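Acetone carboxylase alpha subunit (Xanthobacter autotrophicus Py2, PDB 5M45) is the alpha subunit of a multi-subunit assembly, related in sequence to the hydantoinase B/oxoprolinase family, and binds manganese and magnesium ions in the crystal. Local coordinates at residues Gly16-Gly20 with Ile257-Trp261; Gly132-Lys136 with Val158-Trp162; Tyr514-Cys518 with Asp642-Val648; Pro631-Pro636 with Arg680-Arg684. One frame throughout, in Å; residues are numbered along the deposited sequence.

How the contacts relate
The four contacts form two groups on opposite sides of the chain's centre. Contacts 1 and 2, centred 13 Å apart, touch: contact 2 includes a strand of the seven-stranded antiparallel sheet, and contact 1 lies beside the neighbouring strand 165-175. Contact 1 is a surface contact whose salt bridge has a poorly angled hydrogen bond; contact 2, partly buried, depends on apolar packing and a bridging water. Contacts 3 and 4, centred 17 Å apart, alternate along the sequence and meet through the salt bridge of Asp642, late in helix 636-645, with Arg634, just ahead of it. Buried contact 3 holds a two-bond arginine-aspartate pair; in contact 4, partly buried, an arginine binds a backbone carbonyl instead.

Contact 1: residues Gly16-Gly20 with Ile257-Trp261; sequences GIVRG and IEAYW
Ile257, at the start of helix 257-282, meets Arg19 where the N-terminal loop leading to helix 24-38 passes the first helical turn, beside strand 165-175 of the large antiparallel sheet. The extended arginine is the link between loop and helix. Ile257 holds CG1 anti to its backbone N (chi1 -175°), which sets that carbon 3.5 Å above the guanidinium plane, displaced toward the rim. Its CG2 covers the same group at 3.6 Å from Arg19 NH2. One residue on, the bent side chain of Glu258 brings OE2 to the guanidinium edge. The salt bridge from Arg19 NH2 to Glu258 OE2 is 2.8 Å long, but the N-H...O angle of 125° makes the hydrogen bond weak. Charge attraction probably contributes more here than directional bonding. The helical turn then presents Trp261, whose indole lies under the aliphatic part of the arginine: Arg19 CD sits 4.2 Å from the centroid of the six-membered ring in a CH-pi contact. The guanidinium itself is turned well away from parallel with the indole and is too distant for more than a weak cation-pi attraction. At the ring edge, Val18 CG1 packs against Trp261 CH2 at 3.9 Å.

Contact 2: residues Gly132-Lys136 with Val158-Trp162; sequences GVHDK and VPIFW
Asp135 carries its CG anti to the backbone N (chi1 -173°), whereas Phe161 turns CG to the side of its own backbone N (chi1 -79°); with these rotations the aspartate and the phenyl ring run antiparallel alongside one another. Asp135 CB comes to lie over the phenyl face, 4.1 Å from the Phe161 centroid, in a CH-pi contact, and the backbone Asp135 N is also over a face, 3.4 Å from Phe161 CE1. At the ring edge, the carbonyl Val133 O approaches Phe161 CZ at 3.6 Å. The aromatic ring is thus fitted to the backbone of the loop as much as to its side chains. This loop leads into strand 138-141, the neighbour of strand 153-162 in a seven-stranded antiparallel sheet. Pro159 and Phe161 project toward the loop, while Val158, Ile160 and Trp162 pack on helix 227-255. Pro159 CB touches Val133 CG1 at 3.9 Å, and Leu166 of strand 165-175 packs against both residues. A single water joins the two backbones: it accepts from Lys136 N at 3.0 Å and donates to Pro159 O at 2.8 Å.

Contact 3: residues Tyr514-Cys518 with Asp642-Val648; sequences YRGGC and DINGGYV
Arg515 grips Asp642 side-on, with NE and NH2 each taking one carboxylate oxygen. The bond from Arg515 NE to Asp642 OD2 is 2.9 Å long and nearly straight at 173°; that from Arg515 NH2 to Asp642 OD1 is 3.0 Å. Both oxygens are met from above the carboxylate plane, so the two flat groups are far from coplanar. A bend at chi3 (40°) turns the otherwise extended arginine chain so that NH1 reaches back to its neighbour's carbonyl, with Arg515 NH1 2.9 Å from Gly516 O. Three bonds therefore fix the rotation of the guanidinium, and Tyr647 CB and CG lie over one of its faces. Close by, Cys518 SG stands at the Tyr647 ring edge, 5.4 Å from the centroid, a sulfur-aromatic contact. Farther out, Asp642 OD2 receives a second salt bridge, from Arg634 NH2; two arginines on one buried carboxylate would probably favour its ionised form. Arg515 N is bonded to Asp470, which anchors the loop ahead of strand 520-526. Tyr647 is placed where Gly646 takes positive phi, Tyr647 N bonds back to Asp642 O and Gly646 N weakly to Ile643 O: a Schellman motif that closes the C-terminal end of helix 636-645.

Contact 4: residues Pro631-Pro636 with Arg680-Arg684; sequences PLDREP and RAQIR
Leu632 and Arg680 bring their CA atoms to 6.7 Å where a short 3-10 turn, residues 631-633, faces the middle of helix 673-690. Arg634 N bonds back to Pro631 O, and Glu635 then occupies the N-cap position of helix 636-645. This folding of the loop turns two of its carbonyls toward Arg680. That side chain runs extended from the helix and grips Arg634 O end-on. Arg680 NH2 to Arg634 O is 2.8 Å, with an N-H...O angle of 158°. Arg680 NH1 reaches the same Arg634 O at 3.2 Å, less straight at 137°. Both bonds lie in the guanidinium plane. Leu632 O instead stands over the centre of one guanidinium face, 3.1 Å above the plane, where none of the nitrogens has the angle for a hydrogen bond. Leu632 itself, with a near-eclipsed chi1 of -131°, packs CG on Arg680 CG and sends its methyls apart: CD1 meets Ile683 CG2 at 3.8 Å and CD2 meets Arg684 CG at 3.9 Å. Arg684 NH2 makes a long salt bridge to Asp633 OD1, supplemented by a water joining Asp633 OD2 to that nitrogen. Arg684 NH1 hydrogen-bonds a polar side chain and the backbone of a chain of another protein. Since Arg680 NE also bonds Tyr657 O, the charge of Arg680 is met by carbonyl dipoles, which probably stabilise it without a carboxylate in direct contact across this interface.

Contact 1: residues Gly16-Gly20 with Ile257-Trp261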
loop_
_atom_site.group_PDB
_atom_site.type_symbol
_atom_site.label_atom_id
_atom_site.label_comp_id
_atom_site.label_asym_id
_atom_site.label_seq_id
_atom_site.Cartn_x
_atom_site.Cartn_y
_atom_site.Cartn_z
ATOM N N GLY A 16 -30.566 18.265 1.919
ATOM C CA GLY A 16 -29.948 17.014 1.493
ATOM C C GLY A 16 -30.003 16.821 -0.020
ATOM O O GLY A 16 -30.896 17.372 -0.707
ATOM N N ILE A 17 -29.053 16.047 -0.545
ATOM C CA ILE A 17 -28.898 15.877 -1.991
ATOM C C ILE A 17 -29.855 14.903 -2.665
ATOM O O ILE A 17 -29.977 14.955 -3.886
ATOM C CB ILE A 17 -27.464 15.486 -2.416
ATOM C CG1 ILE A 17 -27.100 14.078 -1.910
ATOM C CG2 ILE A 17 -26.472 16.533 -1.948
ATOM C CD1 ILE A 17 -25.748 13.585 -2.380
ATOM N N VAL A 18 -30.505 14.000 -1.921
ATOM C CA VAL A 18 -31.431 13.031 -2.557
ATOM C C VAL A 18 -32.642 13.787 -3.103
ATOM O O VAL A 18 -33.043 14.821 -2.526
ATOM C CB VAL A 18 -31.891 11.927 -1.583
ATOM C CG1 VAL A 18 -32.890 10.955 -2.221
ATOM C CG2 VAL A 18 -30.686 11.154 -1.052
ATOM N N ARG A 19 -33.203 13.313 -4.214
ATOM C CA ARG A 19 -34.459 13.883 -4.735
ATOM C C ARG A 19 -35.519 13.985 -3.637
ATOM O O ARG A 19 -35.797 12.992 -2.986
ATOM C CB ARG A 19 -35.006 13.039 -5.900
ATOM C CG ARG A 19 -36.329 13.575 -6.509
ATOM C CD ARG A 19 -36.825 12.642 -7.610
ATOM N NE ARG A 19 -38.224 12.886 -7.910
ATOM C CZ ARG A 19 -38.686 13.880 -8.629
ATOM N NH1 ARG A 19 -37.856 14.760 -9.220
ATOM N NH2 ARG A 19 -40.024 13.976 -8.793
ATOM N N GLY A 20 -36.117 15.169 -3.475
ATOM C CA GLY A 20 -37.064 15.471 -2.390
ATOM C C GLY A 20 -36.449 16.213 -1.190
ATOM O O GLY A 20 -37.189 16.776 -0.384
ATOM N N ILE A 257 -39.658 11.212 -14.581
ATOM C CA ILE A 257 -38.990 10.878 -13.317
ATOM C C ILE A 257 -39.917 10.154 -12.331
ATOM O O ILE A 257 -39.448 9.280 -11.608
ATOM C CB ILE A 257 -38.299 12.132 -12.667
ATOM C CG1 ILE A 257 -37.489 11.760 -11.407
ATOM C CG2 ILE A 257 -39.325 13.191 -12.238
ATOM C CD1 ILE A 257 -36.344 10.767 -11.623
ATOM N N GLU A 258 -41.211 10.457 -12.324
ATOM C CA GLU A 258 -42.125 9.836 -11.326
ATOM C C GLU A 258 -42.211 8.314 -11.505
ATOM O O GLU A 258 -42.174 7.574 -10.521
ATOM C CB GLU A 258 -43.559 10.389 -11.385
ATOM C CG GLU A 258 -43.676 11.889 -11.173
ATOM C CD GLU A 258 -43.560 12.253 -9.741
ATOM O OE1 GLU A 258 -44.662 12.294 -9.108
ATOM O OE2 GLU A 258 -42.427 12.542 -9.262
ATOM N N ALA A 259 -42.338 7.868 -12.754
ATOM C CA ALA A 259 -42.372 6.448 -13.043
ATOM C C ALA A 259 -41.032 5.756 -12.700
ATOM O O ALA A 259 -41.038 4.669 -12.105
ATOM C CB ALA A 259 -42.732 6.205 -14.503
ATOM N N TYR A 260 -39.904 6.366 -13.084
ATOM C CA TYR A 260 -38.593 5.789 -12.765
ATOM C C TYR A 260 -38.390 5.702 -11.249
ATOM O O TYR A 260 -37.885 4.692 -10.758
ATOM C CB TYR A 260 -37.436 6.601 -13.394
ATOM C CG TYR A 260 -36.082 6.026 -13.064
ATOM C CD1 TYR A 260 -35.519 5.038 -13.870
ATOM C CD2 TYR A 260 -35.377 6.428 -11.931
ATOM C CE1 TYR A 260 -34.298 4.472 -13.561
ATOM C CE2 TYR A 260 -34.145 5.874 -11.626
ATOM C CZ TYR A 260 -33.611 4.880 -12.426
ATOM O OH TYR A 260 -32.394 4.283 -12.140
ATOM N N TRP A 261 -38.759 6.763 -10.542
ATOM C CA TRP A 261 -38.635 6.843 -9.064
ATOM C C TRP A 261 -39.446 5.737 -8.363
ATOM O O TRP A 261 -38.959 5.113 -7.396
ATOM C CB TRP A 261 -38.995 8.257 -8.588
ATOM C CG TRP A 261 -38.661 8.610 -7.141
ATOM C CD1 TRP A 261 -39.545 8.867 -6.130
ATOM C CD2 TRP A 261 -37.354 8.764 -6.567
ATOM N NE1 TRP A 261 -38.861 9.152 -4.968
ATOM C CE2 TRP A 261 -37.521 9.104 -5.208
ATOM C CE3 TRP A 261 -36.061 8.651 -7.066
ATOM C CZ2 TRP A 261 -36.449 9.322 -4.347
ATOM C CZ3 TRP A 261 -34.980 8.879 -6.208
ATOM C CH2 TRP A 261 -35.191 9.225 -4.869
#

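Contact 2: residues Gly132-Lys136 with Val158-Trp162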
loop_
_atom_site.group_PDB
_atom_site.type_symbol
_atom_site.label_atom_id
_atom_site.label_comp_id
_atom_site.label_asym_id
_atom_site.label_seq_id
_atom_site.Cartn_x
_atom_site.Cartn_y
_atom_site.Cartn_z
ATOM N N GLY A 132 -17.906 15.289 -0.161
ATOM C CA GLY A 132 -19.011 15.684 -1.038
ATOM C C GLY A 132 -19.298 14.659 -2.117
ATOM O O GLY A 132 -18.376 13.954 -2.571
ATOM N N VAL A 133 -20.566 14.575 -2.546
ATOM C CA VAL A 133 -20.982 13.687 -3.642
ATOM C C VAL A 133 -21.637 14.561 -4.693
ATOM O O VAL A 133 -22.770 15.048 -4.497
ATOM C CB VAL A 133 -21.970 12.586 -3.160
ATOM C CG1 VAL A 133 -22.463 11.718 -4.326
ATOM C CG2 VAL A 133 -21.324 11.729 -2.075
ATOM N N HIS A 134 -20.898 14.807 -5.782
ATOM C CA HIS A 134 -21.282 15.776 -6.805
ATOM C C HIS A 134 -21.486 15.122 -8.167
ATOM O O HIS A 134 -20.845 14.113 -8.507
ATOM C CB HIS A 134 -20.261 16.896 -6.929
ATOM C CG HIS A 134 -19.913 17.563 -5.637
ATOM N ND1 HIS A 134 -18.608 17.758 -5.232
ATOM C CD2 HIS A 134 -20.693 18.103 -4.670
ATOM C CE1 HIS A 134 -18.595 18.394 -4.067
ATOM N NE2 HIS A 134 -19.847 18.631 -3.710
ATOM N N ASP A 135 -22.365 15.720 -8.951
ATOM C CA ASP A 135 -22.606 15.286 -10.334
ATOM C C ASP A 135 -21.251 15.289 -11.084
ATOM O O ASP A 135 -20.463 16.225 -10.943
ATOM C CB ASP A 135 -23.630 16.224 -10.998
ATOM C CG ASP A 135 -24.068 15.761 -12.372
ATOM O OD1 ASP A 135 -24.002 14.574 -12.686
ATOM O OD2 ASP A 135 -24.500 16.619 -13.165
ATOM N N LYS A 136 -20.999 14.184 -11.801
ATOM C CA LYS A 136 -19.764 13.918 -12.584
ATOM C C LYS A 136 -18.522 13.500 -11.758
ATOM O O LYS A 136 -17.414 13.401 -12.298
ATOM C CB LYS A 136 -19.447 15.072 -13.530
ATOM C CG LYS A 136 -20.584 15.447 -14.468
ATOM C CD LYS A 136 -20.015 16.414 -15.504
ATOM C CE LYS A 136 -21.111 17.026 -16.340
ATOM N NZ LYS A 136 -21.832 15.954 -17.089
ATOM N N VAL A 158 -20.186 5.766 -9.706
ATOM C CA VAL A 158 -20.556 7.104 -10.206
ATOM C C VAL A 158 -22.011 7.406 -9.746
ATOM O O VAL A 158 -22.918 6.604 -10.010
ATOM C CB VAL A 158 -20.476 7.151 -11.744
ATOM C CG1 VAL A 158 -20.993 8.470 -12.267
ATOM C CG2 VAL A 158 -19.041 6.891 -12.195
ATOM N N PRO A 159 -22.240 8.569 -9.100
ATOM C CA PRO A 159 -23.616 8.956 -8.764
ATOM C C PRO A 159 -24.376 9.424 -9.999
ATOM O O PRO A 159 -23.762 9.913 -10.972
ATOM C CB PRO A 159 -23.436 10.105 -7.760
ATOM C CG PRO A 159 -22.153 10.752 -8.200
ATOM C CD PRO A 159 -21.273 9.599 -8.674
ATOM N N ILE A 160 -25.690 9.229 -9.969
ATOM C CA ILE A 160 -26.595 9.659 -11.049
ATOM C C ILE A 160 -27.535 10.753 -10.546
ATOM O O ILE A 160 -28.228 10.564 -9.543
ATOM C CB ILE A 160 -27.417 8.455 -11.591
ATOM C CG1 ILE A 160 -26.460 7.335 -12.034
ATOM C CG2 ILE A 160 -28.333 8.912 -12.717
ATOM C CD1 ILE A 160 -27.118 6.009 -12.412
ATOM N N PHE A 161 -27.560 11.885 -11.254
ATOM C CA PHE A 161 -28.336 13.086 -10.903
ATOM C C PHE A 161 -29.431 13.383 -11.946
ATOM O O PHE A 161 -29.298 13.055 -13.112
ATOM C CB PHE A 161 -27.392 14.309 -10.747
ATOM C CG PHE A 161 -26.659 14.357 -9.412
ATOM C CD1 PHE A 161 -25.564 13.554 -9.174
ATOM C CD2 PHE A 161 -27.065 15.249 -8.421
ATOM C CE1 PHE A 161 -24.869 13.621 -7.954
ATOM C CE2 PHE A 161 -26.407 15.294 -7.201
ATOM C CZ PHE A 161 -25.294 14.499 -6.967
ATOM N N TRP A 162 -30.536 13.949 -11.492
ATOM C CA TRP A 162 -31.613 14.430 -12.347
ATOM C C TRP A 162 -32.053 15.786 -11.790
ATOM O O TRP A 162 -32.468 15.890 -10.633
ATOM C CB TRP A 162 -32.808 13.461 -12.401
ATOM C CG TRP A 162 -33.913 13.973 -13.308
ATOM C CD1 TRP A 162 -35.137 14.500 -12.915
ATOM C CD2 TRP A 162 -33.902 14.041 -14.731
ATOM N NE1 TRP A 162 -35.861 14.893 -14.017
ATOM C CE2 TRP A 162 -35.130 14.620 -15.141
ATOM C CE3 TRP A 162 -32.980 13.665 -15.700
ATOM C CZ2 TRP A 162 -35.451 14.823 -16.477
ATOM C CZ3 TRP A 162 -33.316 13.881 -17.055
ATOM C CH2 TRP A 162 -34.537 14.431 -17.420
HETATM O O HOH W 1 -22.617 11.839 -12.584
#

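Contact 3: residues Tyr514-Cys518 with Asp642-Val648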
loop_
_atom_site.group_PDB
_atom_site.type_symbol
_atom_site.label_atom_id
_atom_site.label_comp_id
_atom_site.label_asym_id
_atom_site.label_seq_id
_atom_site.Cartn_x
_atom_site.Cartn_y
_atom_site.Cartn_z
ATOM N N TYR A 514 -24.807 -41.061 -10.490
ATOM C CA TYR A 514 -24.439 -40.009 -11.445
ATOM C C TYR A 514 -23.108 -39.404 -10.943
ATOM O O TYR A 514 -22.931 -39.086 -9.750
ATOM C CB TYR A 514 -25.572 -38.961 -11.635
ATOM C CG TYR A 514 -26.831 -39.608 -12.160
ATOM C CD1 TYR A 514 -26.875 -40.158 -13.461
ATOM C CD2 TYR A 514 -27.974 -39.746 -11.354
ATOM C CE1 TYR A 514 -28.011 -40.811 -13.924
ATOM C CE2 TYR A 514 -29.122 -40.378 -11.828
ATOM C CZ TYR A 514 -29.136 -40.919 -13.091
ATOM O OH TYR A 514 -30.279 -41.573 -13.563
ATOM N N ARG A 515 -22.161 -39.306 -11.868
ATOM C CA ARG A 515 -20.789 -38.885 -11.587
ATOM C C ARG A 515 -20.721 -37.364 -11.646
ATOM O O ARG A 515 -21.341 -36.743 -12.532
ATOM C CB ARG A 515 -19.837 -39.512 -12.642
ATOM C CG ARG A 515 -18.377 -39.124 -12.480
ATOM C CD ARG A 515 -17.443 -39.609 -13.614
ATOM N NE ARG A 515 -17.928 -39.538 -14.984
ATOM C CZ ARG A 515 -18.159 -38.430 -15.699
ATOM N NH1 ARG A 515 -17.984 -37.194 -15.215
ATOM N NH2 ARG A 515 -18.567 -38.556 -16.942
ATOM N N GLY A 516 -20.004 -36.758 -10.702
ATOM C CA GLY A 516 -19.678 -35.347 -10.802
ATOM C C GLY A 516 -18.819 -35.035 -12.038
ATOM O O GLY A 516 -18.103 -35.909 -12.571
ATOM N N GLY A 517 -18.893 -33.788 -12.496
ATOM C CA GLY A 517 -18.071 -33.358 -13.610
ATOM C C GLY A 517 -16.577 -33.518 -13.306
ATOM O O GLY A 517 -16.118 -33.233 -12.174
ATOM N N CYS A 518 -15.812 -33.984 -14.291
ATOM C CA CYS A 518 -14.359 -33.954 -14.172
ATOM C C CYS A 518 -13.834 -32.520 -14.316
ATOM O O CYS A 518 -14.475 -31.658 -14.946
ATOM C CB CYS A 518 -13.691 -34.871 -15.206
ATOM S SG CYS A 518 -13.884 -36.626 -14.825
ATOM N N ASP A 642 -17.309 -43.867 -19.903
ATOM C CA ASP A 642 -16.358 -43.030 -19.137
ATOM C C ASP A 642 -14.891 -43.467 -19.299
ATOM O O ASP A 642 -14.006 -42.606 -19.436
ATOM C CB ASP A 642 -16.705 -43.015 -17.644
ATOM C CG ASP A 642 -17.842 -42.080 -17.291
ATOM O OD1 ASP A 642 -18.246 -41.254 -18.131
ATOM O OD2 ASP A 642 -18.328 -42.148 -16.118
ATOM N N ILE A 643 -14.642 -44.785 -19.271
ATOM C CA ILE A 643 -13.281 -45.286 -19.489
ATOM C C ILE A 643 -12.813 -44.958 -20.904
ATOM O O ILE A 643 -11.701 -44.434 -21.069
ATOM C CB ILE A 643 -13.165 -46.797 -19.209
ATOM C CG1 ILE A 643 -13.519 -47.071 -17.733
ATOM C CG2 ILE A 643 -11.757 -47.320 -19.523
ATOM C CD1 ILE A 643 -13.896 -48.509 -17.478
ATOM N N ASN A 644 -13.658 -45.231 -21.912
ATOM C CA ASN A 644 -13.311 -44.942 -23.309
ATOM C C ASN A 644 -13.117 -43.448 -23.558
ATOM O O ASN A 644 -12.295 -43.078 -24.381
ATOM C CB ASN A 644 -14.366 -45.502 -24.267
ATOM C CG ASN A 644 -14.335 -47.045 -24.327
ATOM O OD1 ASN A 644 -13.275 -47.697 -24.196
ATOM N ND2 ASN A 644 -15.503 -47.636 -24.485
ATOM N N GLY A 645 -13.841 -42.596 -22.830
ATOM C CA GLY A 645 -13.772 -41.153 -23.025
ATOM C C GLY A 645 -12.709 -40.410 -22.218
ATOM O O GLY A 645 -12.526 -39.191 -22.417
ATOM N N GLY A 646 -12.005 -41.110 -21.317
ATOM C CA GLY A 646 -10.978 -40.489 -20.453
ATOM C C GLY A 646 -11.477 -39.817 -19.163
ATOM O O GLY A 646 -10.743 -39.052 -18.536
ATOM N N TYR A 647 -12.714 -40.115 -18.767
ATOM C CA TYR A 647 -13.312 -39.575 -17.542
ATOM C C TYR A 647 -12.992 -40.354 -16.257
ATOM O O TYR A 647 -13.011 -39.776 -15.154
ATOM C CB TYR A 647 -14.844 -39.403 -17.690
ATOM C CG TYR A 647 -15.260 -38.448 -18.810
ATOM C CD1 TYR A 647 -15.375 -37.083 -18.582
ATOM C CD2 TYR A 647 -15.560 -38.919 -20.092
ATOM C CE1 TYR A 647 -15.749 -36.201 -19.596
ATOM C CE2 TYR A 647 -15.934 -38.059 -21.121
ATOM C CZ TYR A 647 -16.044 -36.706 -20.870
ATOM O OH TYR A 647 -16.404 -35.820 -21.867
ATOM N N VAL A 648 -12.746 -41.654 -16.393
ATOM C CA VAL A 648 -12.487 -42.564 -15.290
ATOM C C VAL A 648 -11.382 -43.540 -15.686
ATOM O O VAL A 648 -11.445 -44.130 -16.765
ATOM C CB VAL A 648 -13.762 -43.395 -14.962
ATOM C CG1 VAL A 648 -13.460 -44.515 -13.944
ATOM C CG2 VAL A 648 -14.885 -42.500 -14.458
#

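Contact 4: residues Pro631-Pro636 with Arg680-Arg684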
loop_
_atom_site.group_PDB
_atom_site.type_symbol
_atom_site.label_atom_id
_atom_site.label_comp_id
_atom_site.label_asym_id
_atom_site.label_seq_id
_atom_site.Cartn_x
_atom_site.Cartn_y
_atom_site.Cartn_z
ATOM N N PRO A 631 -22.735 -45.539 -6.161
ATOM C CA PRO A 631 -22.080 -45.943 -7.426
ATOM C C PRO A 631 -22.464 -47.327 -7.905
ATOM O O PRO A 631 -22.369 -47.618 -9.093
ATOM C CB PRO A 631 -20.586 -45.965 -7.054
ATOM C CG PRO A 631 -20.463 -45.022 -5.916
ATOM C CD PRO A 631 -21.742 -45.150 -5.141
ATOM N N LEU A 632 -22.900 -48.192 -6.982
ATOM C CA LEU A 632 -23.353 -49.536 -7.373
ATOM C C LEU A 632 -24.653 -49.547 -8.207
ATOM O O LEU A 632 -25.012 -50.576 -8.798
ATOM C CB LEU A 632 -23.514 -50.430 -6.108
ATOM C CG LEU A 632 -22.845 -51.798 -6.201
ATOM C CD1 LEU A 632 -21.336 -51.647 -6.231
ATOM C CD2 LEU A 632 -23.248 -52.612 -4.986
ATOM N N ASP A 633 -25.361 -48.415 -8.235
ATOM C CA ASP A 633 -26.526 -48.238 -9.078
ATOM C C ASP A 633 -26.244 -47.543 -10.413
ATOM O O ASP A 633 -27.176 -47.358 -11.194
ATOM C CB ASP A 633 -27.621 -47.510 -8.310
ATOM C CG ASP A 633 -28.193 -48.404 -7.147
ATOM O OD1 ASP A 633 -28.271 -49.618 -7.332
ATOM O OD2 ASP A 633 -28.499 -47.942 -6.023
ATOM N N ARG A 634 -24.987 -47.173 -10.704
ATOM C CA ARG A 634 -24.687 -46.532 -11.978
ATOM C C ARG A 634 -24.936 -47.512 -13.125
ATOM O O ARG A 634 -24.665 -48.693 -12.985
ATOM C CB ARG A 634 -23.249 -46.033 -12.048
ATOM C CG ARG A 634 -22.887 -45.278 -13.341
ATOM C CD ARG A 634 -21.700 -44.390 -13.091
ATOM N NE ARG A 634 -21.184 -43.608 -14.205
ATOM C CZ ARG A 634 -21.768 -42.496 -14.705
ATOM N NH1 ARG A 634 -22.956 -42.089 -14.269
ATOM N NH2 ARG A 634 -21.182 -41.815 -15.694
ATOM N N GLU A 635 -25.450 -47.004 -14.238
ATOM C CA GLU A 635 -25.635 -47.781 -15.454
ATOM C C GLU A 635 -24.302 -48.348 -15.962
ATOM O O GLU A 635 -23.386 -47.559 -16.230
ATOM C CB GLU A 635 -26.343 -46.914 -16.511
ATOM C CG GLU A 635 -27.098 -47.701 -17.580
ATOM C CD GLU A 635 -28.330 -48.530 -17.033
ATOM O OE1 GLU A 635 -28.304 -49.823 -17.143
ATOM O OE2 GLU A 635 -29.340 -47.904 -16.502
ATOM N N PRO A 636 -24.156 -49.692 -16.065
ATOM C CA PRO A 636 -22.836 -50.221 -16.471
ATOM C C PRO A 636 -22.243 -49.656 -17.772
ATOM O O PRO A 636 -21.046 -49.405 -17.820
ATOM C CB PRO A 636 -23.037 -51.722 -16.538
ATOM C CG PRO A 636 -24.116 -51.970 -15.528
ATOM C CD PRO A 636 -25.063 -50.783 -15.655
ATOM N N ARG A 680 -21.235 -56.978 -8.260
ATOM C CA ARG A 680 -22.085 -56.121 -7.446
ATOM C C ARG A 680 -22.731 -56.878 -6.268
ATOM O O ARG A 680 -22.796 -56.365 -5.168
ATOM C CB ARG A 680 -23.137 -55.394 -8.311
ATOM C CG ARG A 680 -22.481 -54.343 -9.212
ATOM C CD ARG A 680 -23.389 -53.667 -10.229
ATOM N NE ARG A 680 -22.848 -52.348 -10.571
ATOM C CZ ARG A 680 -23.458 -51.417 -11.304
ATOM N NH1 ARG A 680 -24.631 -51.648 -11.872
ATOM N NH2 ARG A 680 -22.881 -50.230 -11.454
ATOM N N ALA A 681 -23.179 -58.108 -6.493
ATOM C CA ALA A 681 -23.655 -58.977 -5.395
ATOM C C ALA A 681 -22.568 -59.218 -4.329
ATOM O O ALA A 681 -22.837 -59.186 -3.125
ATOM C CB ALA A 681 -24.152 -60.303 -5.956
ATOM N N GLN A 682 -21.338 -59.418 -4.780
ATOM C CA GLN A 682 -20.217 -59.616 -3.875
ATOM C C GLN A 682 -19.826 -58.329 -3.090
ATOM O O GLN A 682 -19.543 -58.406 -1.888
ATOM C CB GLN A 682 -19.039 -60.223 -4.656
ATOM C CG GLN A 682 -17.770 -60.450 -3.852
ATOM C CD GLN A 682 -17.964 -61.475 -2.720
ATOM O OE1 GLN A 682 -18.402 -62.585 -2.951
ATOM N NE2 GLN A 682 -17.742 -61.047 -1.492
ATOM N N ILE A 683 -19.852 -57.174 -3.740
ATOM C CA ILE A 683 -19.597 -55.907 -3.034
ATOM C C ILE A 683 -20.644 -55.634 -1.924
ATOM O O ILE A 683 -20.290 -55.131 -0.854
ATOM C CB ILE A 683 -19.438 -54.732 -4.036
ATOM C CG1 ILE A 683 -18.073 -54.842 -4.746
ATOM C CG2 ILE A 683 -19.514 -53.373 -3.347
ATOM C CD1 ILE A 683 -17.952 -53.982 -5.971
ATOM N N ARG A 684 -21.908 -55.970 -2.166
ATOM C CA ARG A 684 -22.931 -55.851 -1.097
ATOM C C ARG A 684 -22.551 -56.675 0.145
ATOM O O ARG A 684 -22.629 -56.187 1.294
ATOM C CB ARG A 684 -24.328 -56.227 -1.601
ATOM C CG ARG A 684 -24.890 -55.198 -2.575
ATOM C CD ARG A 684 -26.245 -55.557 -3.179
ATOM N NE ARG A 684 -26.607 -54.490 -4.092
ATOM C CZ ARG A 684 -27.128 -53.308 -3.756
ATOM N NH1 ARG A 684 -27.472 -53.023 -2.481
ATOM N NH2 ARG A 684 -27.334 -52.389 -4.716
HETATM O O HOH W 2 -27.688 -49.527 -3.915
#